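Local coordinates for mandelate racemase/muconate lactonizing enzyme (Roseovarius nubinhibens, PDB 2QDD), which is of unknown function but belongs to the mandelate racemase/muconate lactonizing family of the enolase superfamily, whose members use a bound magnesium ion, at residues R199-T202 with P203-V207; Q228-H231 with V232-V236. One frame throughout, in Å; residues are numbered along the deposited sequence.

Contact 1: R199-T202 with P203-V207; sequences RAWT and PAIAV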
loop_
_atom_site.group_PDB
_atom_site.type_symbol
_atom_site.label_atom_id
_atom_site.label_comp_id
_atom_site.label_asym_id
_atom_site.label_seq_id
_atom_site.Cartn_x
_atom_site.Cartn_y
_atom_site.Cartn_z
ATOM N N ARG A 199 22.550 6.388 16.921
ATOM C CA ARG A 199 22.773 6.109 15.490
ATOM C C ARG A 199 23.929 5.158 15.154
ATOM O O ARG A 199 24.320 5.044 13.994
ATOM C CB ARG A 199 22.855 7.401 14.662
ATOM C CG ARG A 199 21.681 8.341 14.854
ATOM C CD ARG A 199 21.916 9.672 14.179
ATOM N NE ARG A 199 22.755 10.537 15.003
ATOM C CZ ARG A 199 23.077 11.791 14.703
ATOM N NH1 ARG A 199 23.842 12.490 15.533
ATOM N NH2 ARG A 199 22.633 12.354 13.586
ATOM N N ALA A 200 24.447 4.459 16.160
ATOM C CA ALA A 200 25.645 3.633 16.000
ATOM C C ALA A 200 25.392 2.268 15.346
ATOM O O ALA A 200 26.339 1.581 14.970
ATOM C CB ALA A 200 26.357 3.464 17.337
ATOM N N TRP A 201 24.126 1.879 15.215
ATOM C CA TRP A 201 23.772 0.628 14.555
ATOM C C TRP A 201 23.431 0.808 13.076
ATOM O O TRP A 201 22.952 1.866 12.654
ATOM C CB TRP A 201 22.620 -0.056 15.290
ATOM C CG TRP A 201 22.994 -0.608 16.630
ATOM C CD1 TRP A 201 24.257 -0.883 17.087
ATOM C CD2 TRP A 201 22.097 -0.967 17.692
ATOM N NE1 TRP A 201 24.197 -1.387 18.367
ATOM C CE2 TRP A 201 22.886 -1.445 18.763
ATOM C CE3 TRP A 201 20.704 -0.916 17.848
ATOM C CZ2 TRP A 201 22.327 -1.878 19.966
ATOM C CZ3 TRP A 201 20.150 -1.356 19.041
ATOM C CH2 TRP A 201 20.961 -1.822 20.087
ATOM N N THR A 202 23.708 -0.225 12.287
ATOM C CA THR A 202 23.018 -0.440 11.010
ATOM C C THR A 202 21.765 -1.276 11.303
ATOM O O THR A 202 21.679 -1.876 12.386
ATOM C CB THR A 202 23.933 -1.173 10.001
ATOM O OG1 THR A 202 24.558 -2.294 10.642
ATOM C CG2 THR A 202 24.991 -0.219 9.431
ATOM N N PRO A 203 20.775 -1.295 10.377
ATOM C CA PRO A 203 19.590 -2.146 10.581
ATOM C C PRO A 203 19.881 -3.601 10.951
ATOM O O PRO A 203 19.189 -4.154 11.801
ATOM C CB PRO A 203 18.867 -2.067 9.234
ATOM C CG PRO A 203 19.226 -0.737 8.709
ATOM C CD PRO A 203 20.659 -0.516 9.127
ATOM N N ALA A 204 20.911 -4.188 10.341
ATOM C CA ALA A 204 21.324 -5.570 10.599
ATOM C C ALA A 204 21.711 -5.839 12.051
ATOM O O ALA A 204 21.289 -6.839 12.638
ATOM C CB ALA A 204 22.475 -5.930 9.695
ATOM N N ILE A 205 22.522 -4.952 12.617
ATOM C CA ILE A 205 22.975 -5.084 14.003
ATOM C C ILE A 205 21.806 -4.860 14.958
ATOM O O ILE A 205 21.622 -5.633 15.890
ATOM C CB ILE A 205 24.171 -4.134 14.324
ATOM C CG1 ILE A 205 25.403 -4.530 13.503
ATOM C CG2 ILE A 205 24.534 -4.190 15.806
ATOM C CD1 ILE A 205 26.392 -3.388 13.267
ATOM N N ALA A 206 21.004 -3.826 14.696
ATOM C CA ALA A 206 19.786 -3.555 15.476
ATOM C C ALA A 206 18.835 -4.749 15.556
ATOM O O ALA A 206 18.409 -5.131 16.646
ATOM C CB ALA A 206 19.063 -2.344 14.929
ATOM N N VAL A 207 18.526 -5.341 14.403
ATOM C CA VAL A 207 17.664 -6.525 14.332
ATOM C C VAL A 207 18.258 -7.693 15.131
ATOM O O VAL A 207 17.546 -8.347 15.891
ATOM C CB VAL A 207 17.351 -6.909 12.857
ATOM C CG1 VAL A 207 16.702 -8.283 12.753
ATOM C CG2 VAL A 207 16.445 -5.860 12.223
#
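W201 lays its indole against the first turn of the helix that starts at P203, meeting I205 and A206. The I205 branch CG2 sits over one face of the five-membered ring, 3.9 Å from its centroid and 25° off the ring normal, which qualifies as a CH-pi contact; its closest ring atom is W201 CD1. On the benzo side W201 CE3 comes within 3.6 Å of A206 CB, the methyl approaching obliquely. Both contacts depend on W201 CG standing anti to its own carbonyl carbon (chi1 -70°). Beyond them the indole NE1 is hydrogen-bonded to D176 OD2, which, with the packing on I205 and A206, probably helps hold the ring's rotation. With W201 replaced by an alanine, I205 CG2 and A206 CB would probably lose the ring surface they pack on and the D176 carboxylate its indole donor.

T202, at the N-cap position, joins the helix through its backbone: A206 N donates to T202 O over 3.1 Å with an N-H...O angle of 178°, closing the first turn. Its side chain makes no capping bond; OG1 lies 3.4 Å from I205 CD1 and is buried with no polar partner in the model. Tight packing ends upstream: A200 is exposed, and R199 bonds instead to Y59 O.

T202, P203, A204 and V207 pack on a second subunit. The W201 side chain is about 9 Å from that of the magnesium ligand E220, near the metal site but not part of it. This helix start follows barrel strand 192-196, and P203 and A206 rest on neighbouring helix 226-233.

Contact 2: Q228-H231 with V232-V236; sequences QCAH and VARRV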
loop_
_atom_site.group_PDB
_atom_site.type_symbol
_atom_site.label_atom_id
_atom_site.label_comp_id
_atom_site.label_asym_id
_atom_site.label_seq_id
_atom_site.Cartn_x
_atom_site.Cartn_y
_atom_site.Cartn_z
ATOM N N GLN A 228 15.691 3.674 7.813
ATOM C CA GLN A 228 16.375 2.578 8.474
ATOM C C GLN A 228 15.712 2.243 9.807
ATOM O O GLN A 228 15.576 1.072 10.159
ATOM C CB GLN A 228 17.841 2.938 8.689
ATOM C CG GLN A 228 18.713 2.804 7.459
ATOM C CD GLN A 228 20.105 3.365 7.678
ATOM O OE1 GLN A 228 20.714 3.156 8.727
ATOM N NE2 GLN A 228 20.614 4.085 6.687
ATOM N N CYS A 229 15.298 3.278 10.540
ATOM C CA CYS A 229 14.647 3.112 11.839
ATOM C C CYS A 229 13.269 2.443 11.746
ATOM O O CYS A 229 12.923 1.605 12.583
ATOM C CB CYS A 229 14.553 4.455 12.564
ATOM S SG CYS A 229 16.121 5.003 13.300
ATOM N N ALA A 230 12.507 2.812 10.718
ATOM C CA ALA A 230 11.200 2.224 10.438
ATOM C C ALA A 230 11.303 0.757 10.012
ATOM O O ALA A 230 10.411 -0.049 10.305
ATOM C CB ALA A 230 10.486 3.039 9.360
ATOM N N HIS A 231 12.391 0.433 9.316
ATOM C CA HIS A 231 12.730 -0.938 8.947
ATOM C C HIS A 231 12.925 -1.815 10.179
ATOM O O HIS A 231 12.311 -2.874 10.277
ATOM C CB HIS A 231 13.984 -0.962 8.057
ATOM C CG HIS A 231 14.361 -2.327 7.568
ATOM N ND1 HIS A 231 14.025 -2.783 6.312
ATOM C CD2 HIS A 231 15.048 -3.332 8.163
ATOM C CE1 HIS A 231 14.486 -4.011 6.155
ATOM N NE2 HIS A 231 15.107 -4.368 7.265
ATOM N N VAL A 232 13.777 -1.361 11.100
ATOM C CA VAL A 232 14.037 -2.038 12.380
ATOM C C VAL A 232 12.754 -2.248 13.200
ATOM O O VAL A 232 12.516 -3.343 13.713
ATOM C CB VAL A 232 15.087 -1.256 13.213
ATOM C CG1 VAL A 232 15.252 -1.834 14.604
ATOM C CG2 VAL A 232 16.420 -1.235 12.489
ATOM N N ALA A 233 11.933 -1.199 13.287
ATOM C CA ALA A 233 10.705 -1.194 14.087
ATOM C C ALA A 233 9.709 -2.272 13.680
ATOM O O ALA A 233 9.059 -2.862 14.536
ATOM C CB ALA A 233 10.046 0.182 14.039
ATOM N N ARG A 234 9.608 -2.529 12.371
ATOM C CA ARG A 234 8.790 -3.611 11.816
ATOM C C ARG A 234 9.238 -5.025 12.209
ATOM O O ARG A 234 8.466 -5.977 12.097
ATOM C CB ARG A 234 8.730 -3.499 10.295
ATOM C CG ARG A 234 7.791 -2.410 9.808
ATOM C CD ARG A 234 7.479 -2.550 8.320
ATOM N NE ARG A 234 8.558 -2.037 7.473
ATOM C CZ ARG A 234 8.709 -0.762 7.112
ATOM N NH1 ARG A 234 7.852 0.171 7.519
ATOM N NH2 ARG A 234 9.731 -0.417 6.338
ATOM N N ARG A 235 10.480 -5.148 12.671
ATOM C CA ARG A 235 11.149 -6.434 12.807
ATOM C C ARG A 235 11.492 -6.786 14.260
ATOM O O ARG A 235 11.943 -7.898 14.537
ATOM C CB ARG A 235 12.416 -6.457 11.945
ATOM C CG ARG A 235 12.170 -6.292 10.441
ATOM C CD ARG A 235 13.211 -7.049 9.622
ATOM N NE ARG A 235 13.021 -8.496 9.702
ATOM C CZ ARG A 235 13.975 -9.405 9.518
ATOM N NH1 ARG A 235 15.223 -9.045 9.247
ATOM N NH2 ARG A 235 13.676 -10.689 9.614
ATOM N N VAL A 236 11.302 -5.832 15.176
ATOM C CA VAL A 236 11.640 -6.014 16.601
ATOM C C VAL A 236 10.437 -5.686 17.503
ATOM O O VAL A 236 9.415 -5.194 17.021
ATOM C CB VAL A 236 12.903 -5.177 17.027
ATOM C CG1 VAL A 236 14.080 -5.431 16.083
ATOM C CG2 VAL A 236 12.596 -3.691 17.088
#
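One face of the R234 guanidinium lies over the backbone carbonyl of A230, whose O stands 3.7 Å from the plane beneath its centre. The bend at chi3 folds the chain back over the A230-H231 backbone, and H231 N lies toward the same face. This contact is separate from the weak backbone bond that R234 N gives to A230 O at 3.3 Å. The H231 imidazole has the aliphatic part of R235 beside it: R235 CD is 4.0 Å from H231 NE2, placed obliquely to the ring. These two side chains run alongside each other in the same direction, with ring and guanidinium planes 80° apart. H231 CG is anti to its backbone N (chi1 -177°), which swings the ring to the flank where R235 runs, while R235 CG rests 3.4 Å from H231 O.

Under these groups the backbone keeps its helical bonding. V232 N donates to Q228 O over 3.2 Å. A233 N bonds to C229 O in the same way, the following R234 bond is the weak one, and R235 N turns instead to V232 O, an i to i-3 bond. V232 CG2 packs 3.4 Å from Q228 O.

Helix 226-233 is the crossover helix between strands 218-220 and 240-242; C229 packs on L242 and A233 on I240, while H231 and R235 meet a second subunit. There E262 takes a hydrogen bond from H231 NE2 and a salt bridge from R235 NH1, while R235 NH2 binds the backbone oxygens of V236 and N238 of that subunit. The paired side chains thus present donors to one carboxylate, whose negative charge would probably offset the arginine's charge and ease its closeness to the histidine at this subunit interface.

Following the chain from the N terminus, strand 192-196 leads into contact 1, where the loop 199-202 folds onto the start of helix 203-210. Strand 218-220 comes next, and contact 2 then lies within helix 226-233 and the turn after it, ahead of strand 240-242. Each contact closes a short local turn; they stand in series, neither nesting nor crossing. Their centres are 10 Å apart and they touch directly: A206 CB meets V232 CG2 at 3.8 Å, with further packing of P203 on Q228 and V207 on R235. Together they tie two neighbouring helices of the beta/alpha barrel side by side, and both reach a second subunit.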